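Local coordinates for protein putative thiol-disulfide isomerase or thioredoxin (Salmonella enterica subsp. enterica serovar Typhimurium, PDB 3L9V) that probably catalyses thiol-disulfide exchange as a DsbA-like oxidoreductase of the thioredoxin fold, helping disulfide bonds to form in other proteins, at residues I8-F22 / E140-R154. Sequence-based numbering, arbitrary orientation.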
loop_
_atom_site.group_PDB
_atom_site.type_symbol
_atom_site.label_atom_id
_atom_site.label_comp_id
_atom_site.label_asym_id
_atom_site.label_seq_id
_atom_site.Cartn_x
_atom_site.Cartn_y
_atom_site.Cartn_z
ATOM N N ILE A 8 -4.865 10.637 14.689
ATOM C CA ILE A 8 -6.179 10.470 14.100
ATOM C C ILE A 8 -7.231 10.220 15.180
ATOM O O ILE A 8 -6.949 9.651 16.238
ATOM C CB ILE A 8 -6.230 9.350 13.025
ATOM C CG1 ILE A 8 -5.971 7.980 13.663
ATOM C CG2 ILE A 8 -5.259 9.674 11.884
ATOM C CD1 ILE A 8 -6.284 6.818 12.764
ATOM N N THR A 9 -8.446 10.658 14.891
ATOM C CA THR A 9 -9.561 10.449 15.796
ATOM C C THR A 9 -10.755 9.957 14.995
ATOM O O THR A 9 -11.176 10.611 14.050
ATOM C CB THR A 9 -9.953 11.756 16.503
ATOM O OG1 THR A 9 -10.194 12.764 15.517
ATOM C CG2 THR A 9 -8.836 12.227 17.426
ATOM N N PRO A 10 -11.319 8.811 15.387
ATOM C CA PRO A 10 -10.859 8.045 16.541
ATOM C C PRO A 10 -9.719 7.147 16.102
ATOM O O PRO A 10 -9.599 6.894 14.908
ATOM C CB PRO A 10 -12.079 7.178 16.893
ATOM C CG PRO A 10 -13.124 7.473 15.833
ATOM C CD PRO A 10 -12.430 8.136 14.704
ATOM N N PRO A 11 -8.900 6.675 17.048
ATOM C CA PRO A 11 -7.828 5.712 16.778
ATOM C C PRO A 11 -8.392 4.402 16.228
ATOM O O PRO A 11 -9.590 4.154 16.334
ATOM C CB PRO A 11 -7.218 5.477 18.157
ATOM C CG PRO A 11 -7.543 6.716 18.929
ATOM C CD PRO A 11 -8.888 7.137 18.445
ATOM N N VAL A 12 -7.538 3.596 15.616
ATOM C CA VAL A 12 -7.936 2.271 15.160
ATOM C C VAL A 12 -7.376 1.262 16.140
ATOM O O VAL A 12 -6.168 1.246 16.393
ATOM C CB VAL A 12 -7.389 1.983 13.745
ATOM C CG1 VAL A 12 -7.815 0.565 13.254
ATOM C CG2 VAL A 12 -7.857 3.061 12.799
ATOM N N VAL A 13 -8.233 0.429 16.726
ATOM C CA VAL A 13 -7.730 -0.586 17.663
ATOM C C VAL A 13 -7.252 -1.839 16.934
ATOM O O VAL A 13 -7.807 -2.224 15.897
ATOM C CB VAL A 13 -8.763 -0.994 18.742
ATOM C CG1 VAL A 13 -9.421 0.233 19.344
ATOM C CG2 VAL A 13 -9.802 -1.942 18.156
ATOM N N ASP A 14 -6.228 -2.479 17.495
ATOM C CA ASP A 14 -5.639 -3.659 16.884
ATOM C C ASP A 14 -5.070 -3.349 15.506
ATOM O O ASP A 14 -5.135 -4.192 14.615
ATOM C CB ASP A 14 -6.672 -4.776 16.748
ATOM C CG ASP A 14 -7.241 -5.216 18.083
ATOM O OD1 ASP A 14 -6.621 -4.930 19.135
ATOM O OD2 ASP A 14 -8.317 -5.854 18.075
ATOM N N ALA A 15 -4.511 -2.152 15.329
ATOM C CA ALA A 15 -3.896 -1.784 14.055
ATOM C C ALA A 15 -2.539 -2.432 13.907
ATOM O O ALA A 15 -1.802 -2.566 14.877
ATOM C CB ALA A 15 -3.754 -0.267 13.939
ATOM N N PRO A 16 -2.198 -2.834 12.676
ATOM C CA PRO A 16 -0.808 -3.202 12.429
ATOM C C PRO A 16 0.102 -2.045 12.879
ATOM O O PRO A 16 -0.370 -0.916 12.934
ATOM C CB PRO A 16 -0.768 -3.371 10.905
ATOM C CG PRO A 16 -2.181 -3.692 10.510
ATOM C CD PRO A 16 -3.036 -2.922 11.463
ATOM N N ALA A 17 1.368 -2.309 13.192
ATOM C CA ALA A 17 2.259 -1.246 13.668
ATOM C C ALA A 17 2.386 -0.123 12.660
ATOM O O ALA A 17 2.428 1.057 13.034
ATOM C CB ALA A 17 3.633 -1.781 14.005
ATOM N N VAL A 18 2.498 -0.492 11.387
ATOM C CA VAL A 18 2.450 0.494 10.311
ATOM C C VAL A 18 1.451 0.056 9.259
ATOM O O VAL A 18 1.406 -1.116 8.862
ATOM C CB VAL A 18 3.827 0.733 9.643
ATOM C CG1 VAL A 18 3.712 1.808 8.569
ATOM C CG2 VAL A 18 4.857 1.154 10.666
ATOM N N VAL A 19 0.628 0.991 8.831
ATOM C CA VAL A 19 -0.303 0.773 7.738
ATOM C C VAL A 19 -0.051 1.860 6.699
ATOM O O VAL A 19 0.080 3.031 7.052
ATOM C CB VAL A 19 -1.746 0.884 8.230
ATOM C CG1 VAL A 19 -2.732 0.891 7.060
ATOM C CG2 VAL A 19 -2.061 -0.245 9.231
ATOM N N GLU A 20 0.034 1.468 5.432
ATOM C CA GLU A 20 0.115 2.439 4.338
ATOM C C GLU A 20 -1.001 2.249 3.285
ATOM O O GLU A 20 -1.115 1.198 2.660
ATOM C CB GLU A 20 1.497 2.390 3.685
ATOM C CG GLU A 20 1.625 3.304 2.490
ATOM C CD GLU A 20 2.973 3.216 1.789
ATOM O OE1 GLU A 20 3.953 2.688 2.364
ATOM O OE2 GLU A 20 3.046 3.686 0.641
ATOM N N PHE A 21 -1.856 3.246 3.134
ATOM C CA PHE A 21 -2.818 3.246 2.042
ATOM C C PHE A 21 -2.122 3.845 0.828
ATOM O O PHE A 21 -1.467 4.904 0.933
ATOM C CB PHE A 21 -4.065 4.048 2.402
ATOM C CG PHE A 21 -4.930 3.391 3.461
ATOM C CD1 PHE A 21 -4.578 3.456 4.806
ATOM C CD2 PHE A 21 -6.087 2.704 3.110
ATOM C CE1 PHE A 21 -5.376 2.867 5.791
ATOM C CE2 PHE A 21 -6.885 2.087 4.088
ATOM C CZ PHE A 21 -6.530 2.176 5.430
ATOM N N PHE A 22 -2.251 3.160 -0.311
ATOM C CA PHE A 22 -1.516 3.536 -1.522
ATOM C C PHE A 22 -2.375 3.235 -2.740
ATOM O O PHE A 22 -3.405 2.572 -2.629
ATOM C CB PHE A 22 -0.177 2.765 -1.629
ATOM C CG PHE A 22 -0.329 1.304 -2.140
ATOM C CD1 PHE A 22 -0.901 0.318 -1.337
ATOM C CD2 PHE A 22 0.079 0.951 -3.417
ATOM C CE1 PHE A 22 -1.052 -1.003 -1.804
ATOM C CE2 PHE A 22 -0.063 -0.351 -3.903
ATOM C CZ PHE A 22 -0.626 -1.340 -3.082
ATOM N N GLU A 140 -12.329 4.030 8.332
ATOM C CA GLU A 140 -11.966 4.071 9.753
ATOM C C GLU A 140 -10.729 4.915 10.026
ATOM O O GLU A 140 -10.651 5.580 11.053
ATOM C CB GLU A 140 -11.747 2.656 10.304
ATOM C CG GLU A 140 -13.025 1.800 10.329
ATOM C CD GLU A 140 -12.794 0.440 10.958
ATOM O OE1 GLU A 140 -11.807 0.275 11.713
ATOM O OE2 GLU A 140 -13.591 -0.473 10.685
ATOM N N TYR A 141 -9.760 4.863 9.114
ATOM C CA TYR A 141 -8.526 5.614 9.256
ATOM C C TYR A 141 -8.720 7.051 8.802
ATOM O O TYR A 141 -7.826 7.871 8.949
ATOM C CB TYR A 141 -7.384 4.986 8.436
ATOM C CG TYR A 141 -6.707 3.828 9.114
ATOM C CD1 TYR A 141 -7.180 2.541 8.952
ATOM C CD2 TYR A 141 -5.598 4.026 9.933
ATOM C CE1 TYR A 141 -6.580 1.489 9.574
ATOM C CE2 TYR A 141 -4.984 2.966 10.561
ATOM C CZ TYR A 141 -5.493 1.693 10.375
ATOM O OH TYR A 141 -4.911 0.610 10.976
ATOM N N GLY A 142 -9.869 7.341 8.217
ATOM C CA GLY A 142 -10.152 8.685 7.734
ATOM C C GLY A 142 -9.260 9.075 6.563
ATOM O O GLY A 142 -8.824 10.217 6.467
ATOM N N VAL A 143 -8.996 8.133 5.660
ATOM C CA VAL A 143 -8.028 8.376 4.585
ATOM C C VAL A 143 -8.478 9.459 3.624
ATOM O O VAL A 143 -9.632 9.494 3.230
ATOM C CB VAL A 143 -7.734 7.093 3.780
ATOM C CG1 VAL A 143 -6.713 7.375 2.677
ATOM C CG2 VAL A 143 -7.201 6.037 4.717
ATOM N N ARG A 144 -7.559 10.327 3.226
ATOM C CA ARG A 144 -7.903 11.454 2.347
ATOM C C ARG A 144 -7.126 11.443 1.031
ATOM O O ARG A 144 -7.400 12.231 0.127
ATOM C CB ARG A 144 -7.629 12.776 3.080
ATOM C CG ARG A 144 -8.522 13.004 4.298
ATOM C CD ARG A 144 -8.307 14.382 4.908
ATOM N NE ARG A 144 -7.188 14.396 5.841
ATOM C CZ ARG A 144 -6.016 14.972 5.596
ATOM N NH1 ARG A 144 -5.809 15.599 4.440
ATOM N NH2 ARG A 144 -5.053 14.931 6.509
ATOM N N GLY A 145 -6.134 10.569 0.938
ATOM C CA GLY A 145 -5.289 10.508 -0.236
ATOM C C GLY A 145 -4.178 9.503 -0.062
ATOM O O GLY A 145 -4.159 8.741 0.904
ATOM N N THR A 146 -3.235 9.511 -0.991
ATOM C CA THR A 146 -2.173 8.524 -0.983
ATOM C C THR A 146 -0.836 9.170 -1.304
ATOM O O THR A 146 -0.781 10.194 -1.976
ATOM C CB THR A 146 -2.430 7.454 -2.074
ATOM O OG1 THR A 146 -2.729 8.114 -3.311
ATOM C CG2 THR A 146 -3.610 6.539 -1.694
ATOM N N PRO A 147 0.254 8.566 -0.826
ATOM C CA PRO A 147 0.276 7.501 0.185
ATOM C C PRO A 147 -0.149 8.057 1.555
ATOM O O PRO A 147 0.136 9.205 1.848
ATOM C CB PRO A 147 1.758 7.171 0.261
ATOM C CG PRO A 147 2.412 8.479 -0.074
ATOM C CD PRO A 147 1.607 8.980 -1.206
ATOM N N SER A 148 -0.831 7.270 2.371
ATOM C CA SER A 148 -1.156 7.712 3.722
ATOM C C SER A 148 -0.636 6.662 4.662
ATOM O O SER A 148 -1.134 5.526 4.658
ATOM C CB SER A 148 -2.667 7.865 3.920
ATOM O OG SER A 148 -3.155 9.065 3.369
ATOM N N VAL A 149 0.390 7.032 5.422
ATOM C CA VAL A 149 1.052 6.142 6.362
ATOM C C VAL A 149 0.542 6.403 7.784
ATOM O O VAL A 149 0.504 7.545 8.230
ATOM C CB VAL A 149 2.542 6.385 6.360
ATOM C CG1 VAL A 149 3.228 5.505 7.416
ATOM C CG2 VAL A 149 3.121 6.137 4.944
ATOM N N TYR A 150 0.123 5.347 8.471
ATOM C CA TYR A 150 -0.390 5.452 9.850
ATOM C C TYR A 150 0.416 4.555 10.770
ATOM O O TYR A 150 0.713 3.412 10.421
ATOM C CB TYR A 150 -1.849 5.031 9.923
ATOM C CG TYR A 150 -2.742 5.874 9.077
ATOM C CD1 TYR A 150 -2.961 5.554 7.737
ATOM C CD2 TYR A 150 -3.332 7.025 9.593
ATOM C CE1 TYR A 150 -3.766 6.335 6.949
ATOM C CE2 TYR A 150 -4.126 7.820 8.806
ATOM C CZ TYR A 150 -4.340 7.473 7.482
ATOM O OH TYR A 150 -5.142 8.259 6.685
ATOM N N VAL A 151 0.778 5.081 11.933
ATOM C CA VAL A 151 1.585 4.345 12.887
ATOM C C VAL A 151 0.715 3.954 14.096
ATOM O O VAL A 151 -0.052 4.776 14.603
ATOM C CB VAL A 151 2.816 5.142 13.294
ATOM C CG1 VAL A 151 3.721 4.318 14.205
ATOM C CG2 VAL A 151 3.589 5.612 12.041
ATOM N N ARG A 152 0.799 2.681 14.493
ATOM C CA ARG A 152 0.025 2.107 15.611
ATOM C C ARG A 152 -1.442 2.492 15.677
ATOM O O ARG A 152 -2.034 2.598 16.754
ATOM C CB ARG A 152 0.716 2.401 16.943
ATOM C CG ARG A 152 2.065 1.686 17.063
ATOM C CD ARG A 152 3.069 2.421 17.947
ATOM N NE ARG A 152 2.749 2.355 19.370
ATOM C CZ ARG A 152 3.428 2.996 20.321
ATOM N NH1 ARG A 152 3.057 2.880 21.591
ATOM N NH2 ARG A 152 4.474 3.756 20.007
ATOM N N GLY A 153 -2.042 2.691 14.524
ATOM C CA GLY A 153 -3.443 3.027 14.472
ATOM C C GLY A 153 -3.790 4.380 15.056
ATOM O O GLY A 153 -4.980 4.674 15.239
ATOM N N ARG A 154 -2.787 5.211 15.350
ATOM C CA ARG A 154 -3.102 6.530 15.913
ATOM C C ARG A 154 -2.450 7.751 15.266
ATOM O O ARG A 154 -2.966 8.852 15.399
ATOM C CB ARG A 154 -2.901 6.572 17.434
ATOM C CG ARG A 154 -1.960 5.523 17.998
ATOM C CD ARG A 154 -1.749 5.756 19.490
ATOM N NE ARG A 154 -0.809 4.819 20.096
ATOM C CZ ARG A 154 -0.242 5.012 21.284
ATOM N NH1 ARG A 154 -0.521 6.108 21.970
ATOM N NH2 ARG A 154 0.604 4.121 21.787
HETATM O O HOH W 1 -11.504 4.901 13.608
HETATM O O HOH W 2 -10.024 7.881 12.336
HETATM O O HOH W 3 -4.167 -0.013 17.125
HETATM O O HOH W 4 -1.372 1.657 12.134
#
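Val12 and Phe21 cover opposite faces of the Tyr141 ring. Val12 CG2 sits squarely over the middle of one face, a CH-pi contact with 3.5 Å from this methyl to the Tyr141 centroid, while Phe21 turns an edge to the other in an offset edge-to-face pair with planes at 60°. Placing CG of Phe21 beside its backbone N (chi1 -70°) directs that ring to Tyr141 and also lays it under Val143 CG2, which stands over its centre. Tyr150 completes the aromatic cluster, its CE1 3.7 Å from Phe21 CD1 and its CE2 edge against Ile8 CG2. Ala15 CB comes to 3.3 Å from Tyr141 OH, with Val19 CG2 also against this oxygen.

Beyond this core the strands pair antiparallel. Val19 and Tyr150 exchange two backbone bonds, as do Phe21 and Ser148, and Arg152 N continues the ladder to Ala17 O. At the turn, Gly153 O accepts a nearly straight bond from Val12 N (2.8 Å), in the carbonyl plane on a lone pair; Ala15 CB packs 3.4 Å from Gly153 CA, leaving little room for a side chain there. Waters finish the polar edge: one links Pro16 O to Gly153 N, another joins Pro10 O to Glu140 O at the end of helix 125-140.

In the thioredoxin-type sheet strand 18-22 lies between 148-151 and the parallel strand 52-56, whose Tyr55 meets Phe21. Val149 and Val151, on the face away from the cluster, pack on helix 167-182, and cis-Pro147, as in thioredoxins, lies against Cys26 and Cys29 of the probable CxxC site at the start of helix 27-35.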